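Local coordinates for phytase (Debaryomyces castellii, PDB 2GFI), which releases phosphate from phytate (inositol hexakisphosphate) by hydrolysis of its phosphoester bonds, acting as a 3-phytase of the histidine acid phosphatase family, at residues G80-M91 against L104-V112. Numbering follows the deposited sequence.
Sequences GKKYKAVYEKLM and LNDDYEYFV
Tyr110 lies lengthwise against helix 77-91, and its path illustrates how an extended loop can be held to a helix by aromatic side chains, here in a histidine acid phosphatase fold. Its CB sits over the centre of the Tyr87 ring, 3.7 Å from the centroid and only 2° off the normal, a CH-pi contact. Beyond CB, with CG anti to the backbone N (chi1 178°), the ring is carried back along the helix: CD1 meets Tyr87 CB, Lys84 CD and CE pack on CG and CD2 over one face, CE2 meets Lys84 CB, and CE1 and CZ run beside Lys84 N, with CE1 also near Tyr83 CB. The bent Lys84 chain goes on to a salt bridge between Lys84 NZ and Glu88 OE2. The Tyr87 and Tyr110 rings are inclined at 50° to each other. At the tip, Tyr110 OH lies 2.8 Å from Gly80 O and touches Tyr83 CB. Cutting the side chain back to an alanine here would remove the ring and probably leave Lys84 CD without its aromatic face, opening a gap beside Gly80 and Tyr83. Farther along, Met91 CE packs on Leu104 CD2 at 3.6 Å, and Leu90 CD1 meets Leu104 CD1. Helix 249-266 adds Tyr258, which touches Tyr87 and Tyr108 and meets Phe111 edge-to-face. The side chain of Tyr83 lies about 11 Å from that of Asp333, the predicted proton donor, and about 12 Å from that of His70, the predicted nucleophile. Tyr87, with Met91 CG against the ring face turned away from Tyr110 CB, directs its hydroxyl to Tyr108 O in a very short 2.5 Å hydrogen bond, the carbonyl oxygen lying in the ring plane at its edge.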
# COMPACT_ATOMS: atom_id res chain seq x y z
N GLY A 80 26.62 -13.91 -16.18
CA GLY A 80 26.40 -13.04 -17.34
C GLY A 80 26.65 -13.77 -18.65
O GLY A 80 25.82 -13.70 -19.57
N LYS A 81 27.76 -14.51 -18.73
CA LYS A 81 28.08 -15.21 -19.98
C LYS A 81 27.15 -16.37 -20.23
O LYS A 81 26.80 -16.64 -21.40
CB LYS A 81 29.55 -15.59 -20.07
CG LYS A 81 30.39 -14.35 -20.29
CD LYS A 81 31.84 -14.62 -20.69
CE LYS A 81 32.46 -13.32 -21.15
NZ LYS A 81 33.83 -13.53 -21.67
N LYS A 82 26.74 -17.05 -19.15
CA LYS A 82 25.72 -18.07 -19.27
C LYS A 82 24.40 -17.47 -19.73
O LYS A 82 23.70 -18.08 -20.55
CB LYS A 82 25.52 -18.84 -17.95
CG LYS A 82 26.64 -19.82 -17.66
CD LYS A 82 26.66 -20.19 -16.17
CE LYS A 82 27.70 -21.22 -15.84
NZ LYS A 82 27.57 -22.41 -16.75
N TYR A 83 24.04 -16.30 -19.20
CA TYR A 83 22.79 -15.63 -19.60
C TYR A 83 22.86 -15.24 -21.07
O TYR A 83 21.89 -15.38 -21.82
CB TYR A 83 22.44 -14.40 -18.71
CG TYR A 83 22.39 -14.67 -17.22
CD1 TYR A 83 22.02 -15.92 -16.72
CD2 TYR A 83 22.70 -13.66 -16.30
CE1 TYR A 83 21.97 -16.17 -15.35
CE2 TYR A 83 22.65 -13.90 -14.92
CZ TYR A 83 22.28 -15.15 -14.46
OH TYR A 83 22.25 -15.43 -13.11
N LYS A 84 24.02 -14.74 -21.49
CA LYS A 84 24.23 -14.36 -22.89
C LYS A 84 24.08 -15.57 -23.83
O LYS A 84 23.39 -15.49 -24.87
CB LYS A 84 25.59 -13.66 -23.05
CG LYS A 84 25.83 -13.07 -24.44
CD LYS A 84 24.55 -12.48 -24.98
CE LYS A 84 24.81 -11.46 -26.10
NZ LYS A 84 25.46 -12.03 -27.29
N ALA A 85 24.72 -16.69 -23.48
CA ALA A 85 24.53 -17.97 -24.17
C ALA A 85 23.05 -18.44 -24.26
O ALA A 85 22.60 -18.89 -25.32
CB ALA A 85 25.44 -19.07 -23.55
N VAL A 86 22.30 -18.33 -23.17
CA VAL A 86 20.88 -18.68 -23.23
C VAL A 86 20.15 -17.71 -24.13
O VAL A 86 19.34 -18.12 -24.95
CB VAL A 86 20.18 -18.76 -21.83
CG1 VAL A 86 18.72 -19.27 -21.99
CG2 VAL A 86 20.92 -19.73 -20.93
N TYR A 87 20.43 -16.41 -23.98
CA TYR A 87 19.80 -15.41 -24.81
C TYR A 87 20.00 -15.75 -26.30
O TYR A 87 19.08 -15.62 -27.11
CB TYR A 87 20.38 -14.03 -24.50
CG TYR A 87 19.93 -12.93 -25.46
CD1 TYR A 87 18.74 -12.21 -25.23
CD2 TYR A 87 20.71 -12.59 -26.58
CE1 TYR A 87 18.33 -11.18 -26.11
CE2 TYR A 87 20.33 -11.59 -27.44
CZ TYR A 87 19.13 -10.90 -27.21
OH TYR A 87 18.78 -9.92 -28.08
N GLU A 88 21.24 -16.14 -26.66
CA GLU A 88 21.63 -16.45 -28.02
C GLU A 88 20.94 -17.73 -28.52
O GLU A 88 20.48 -17.75 -29.65
CB GLU A 88 23.16 -16.52 -28.16
CG GLU A 88 23.88 -15.16 -28.21
CD GLU A 88 23.27 -14.16 -29.22
OE1 GLU A 88 22.68 -14.57 -30.26
OE2 GLU A 88 23.40 -12.93 -29.00
N LYS A 89 20.88 -18.77 -27.67
CA LYS A 89 20.07 -19.96 -27.97
C LYS A 89 18.62 -19.57 -28.27
O LYS A 89 18.06 -20.03 -29.25
CB LYS A 89 20.12 -21.01 -26.86
CG LYS A 89 21.41 -21.79 -26.85
CD LYS A 89 21.59 -22.74 -25.67
CE LYS A 89 20.82 -24.05 -25.89
NZ LYS A 89 21.26 -25.08 -24.90
N LEU A 90 18.04 -18.68 -27.45
CA LEU A 90 16.66 -18.26 -27.66
C LEU A 90 16.53 -17.48 -28.94
O LEU A 90 15.62 -17.73 -29.73
CB LEU A 90 16.12 -17.44 -26.49
CG LEU A 90 16.01 -18.19 -25.16
CD1 LEU A 90 15.73 -17.23 -24.06
CD2 LEU A 90 14.96 -19.26 -25.24
N MET A 91 17.44 -16.53 -29.17
CA MET A 91 17.39 -15.73 -30.39
C MET A 91 17.56 -16.53 -31.69
O MET A 91 17.13 -16.10 -32.74
CB MET A 91 18.37 -14.55 -30.36
CG MET A 91 18.03 -13.46 -29.32
SD MET A 91 16.35 -12.72 -29.34
CE MET A 91 15.59 -13.57 -28.01
N LEU A 104 10.29 -12.26 -26.54
CA LEU A 104 11.56 -12.55 -27.22
C LEU A 104 11.61 -12.06 -28.65
O LEU A 104 12.67 -11.71 -29.13
CB LEU A 104 11.90 -14.04 -27.19
CG LEU A 104 12.20 -14.63 -25.80
CD1 LEU A 104 12.35 -16.11 -25.88
CD2 LEU A 104 13.45 -13.99 -25.20
N ASN A 105 10.45 -12.01 -29.30
CA ASN A 105 10.28 -11.40 -30.64
C ASN A 105 10.44 -9.87 -30.70
O ASN A 105 10.66 -9.31 -31.78
CB ASN A 105 8.89 -11.72 -31.23
CG ASN A 105 8.52 -13.20 -31.17
OD1 ASN A 105 9.32 -14.07 -31.48
ND2 ASN A 105 7.30 -13.48 -30.73
N ASP A 106 10.31 -9.18 -29.57
CA ASP A 106 10.09 -7.73 -29.65
C ASP A 106 11.33 -6.86 -29.59
O ASP A 106 11.40 -5.94 -28.78
CB ASP A 106 9.08 -7.27 -28.60
CG ASP A 106 7.80 -8.06 -28.67
OD1 ASP A 106 7.15 -8.23 -27.61
OD2 ASP A 106 7.37 -8.57 -29.73
N ASP A 107 12.30 -7.13 -30.48
CA ASP A 107 13.58 -6.45 -30.39
C ASP A 107 14.02 -6.56 -28.97
O ASP A 107 14.28 -5.56 -28.30
CB ASP A 107 13.45 -4.97 -30.74
CG ASP A 107 13.00 -4.76 -32.16
OD1 ASP A 107 13.25 -5.67 -33.00
OD2 ASP A 107 12.40 -3.70 -32.50
N TYR A 108 14.06 -7.79 -28.48
CA TYR A 108 14.41 -7.98 -27.12
C TYR A 108 15.93 -7.99 -27.05
O TYR A 108 16.59 -8.85 -27.63
CB TYR A 108 13.79 -9.27 -26.62
CG TYR A 108 14.10 -9.61 -25.20
CD1 TYR A 108 13.66 -8.81 -24.14
CD2 TYR A 108 14.82 -10.77 -24.90
CE1 TYR A 108 13.94 -9.15 -22.84
CE2 TYR A 108 15.09 -11.12 -23.59
CZ TYR A 108 14.66 -10.31 -22.57
OH TYR A 108 14.93 -10.69 -21.28
N GLU A 109 16.48 -6.98 -26.40
CA GLU A 109 17.91 -6.88 -26.26
C GLU A 109 18.39 -7.70 -25.07
O GLU A 109 17.67 -7.90 -24.11
CB GLU A 109 18.30 -5.43 -26.10
CG GLU A 109 18.00 -4.59 -27.32
CD GLU A 109 18.50 -3.15 -27.17
OE1 GLU A 109 18.26 -2.49 -26.12
OE2 GLU A 109 19.15 -2.66 -28.12
N TYR A 110 19.62 -8.19 -25.14
CA TYR A 110 20.24 -8.77 -23.98
C TYR A 110 20.51 -7.62 -22.99
O TYR A 110 20.91 -6.53 -23.42
CB TYR A 110 21.53 -9.46 -24.37
CG TYR A 110 22.21 -10.03 -23.17
CD1 TYR A 110 21.54 -10.91 -22.34
CD2 TYR A 110 23.52 -9.68 -22.84
CE1 TYR A 110 22.16 -11.43 -21.19
CE2 TYR A 110 24.16 -10.22 -21.70
CZ TYR A 110 23.46 -11.08 -20.89
OH TYR A 110 24.03 -11.60 -19.75
N PHE A 111 20.27 -7.85 -21.69
CA PHE A 111 20.23 -6.73 -20.74
C PHE A 111 21.59 -6.17 -20.30
O PHE A 111 21.68 -5.09 -19.73
CB PHE A 111 19.38 -7.08 -19.55
CG PHE A 111 19.95 -8.15 -18.67
CD1 PHE A 111 20.73 -7.82 -17.57
CD2 PHE A 111 19.65 -9.47 -18.89
CE1 PHE A 111 21.21 -8.80 -16.72
CE2 PHE A 111 20.15 -10.47 -18.07
CZ PHE A 111 20.92 -10.14 -16.98
N VAL A 112 22.65 -6.92 -20.53
CA VAL A 112 23.97 -6.42 -20.31
C VAL A 112 24.49 -5.91 -21.66
O VAL A 112 24.94 -6.71 -22.50
CB VAL A 112 24.90 -7.47 -19.71
CG1 VAL A 112 26.19 -6.83 -19.29
CG2 VAL A 112 24.23 -8.14 -18.50
O HOH W 1 21.12 -7.54 -27.45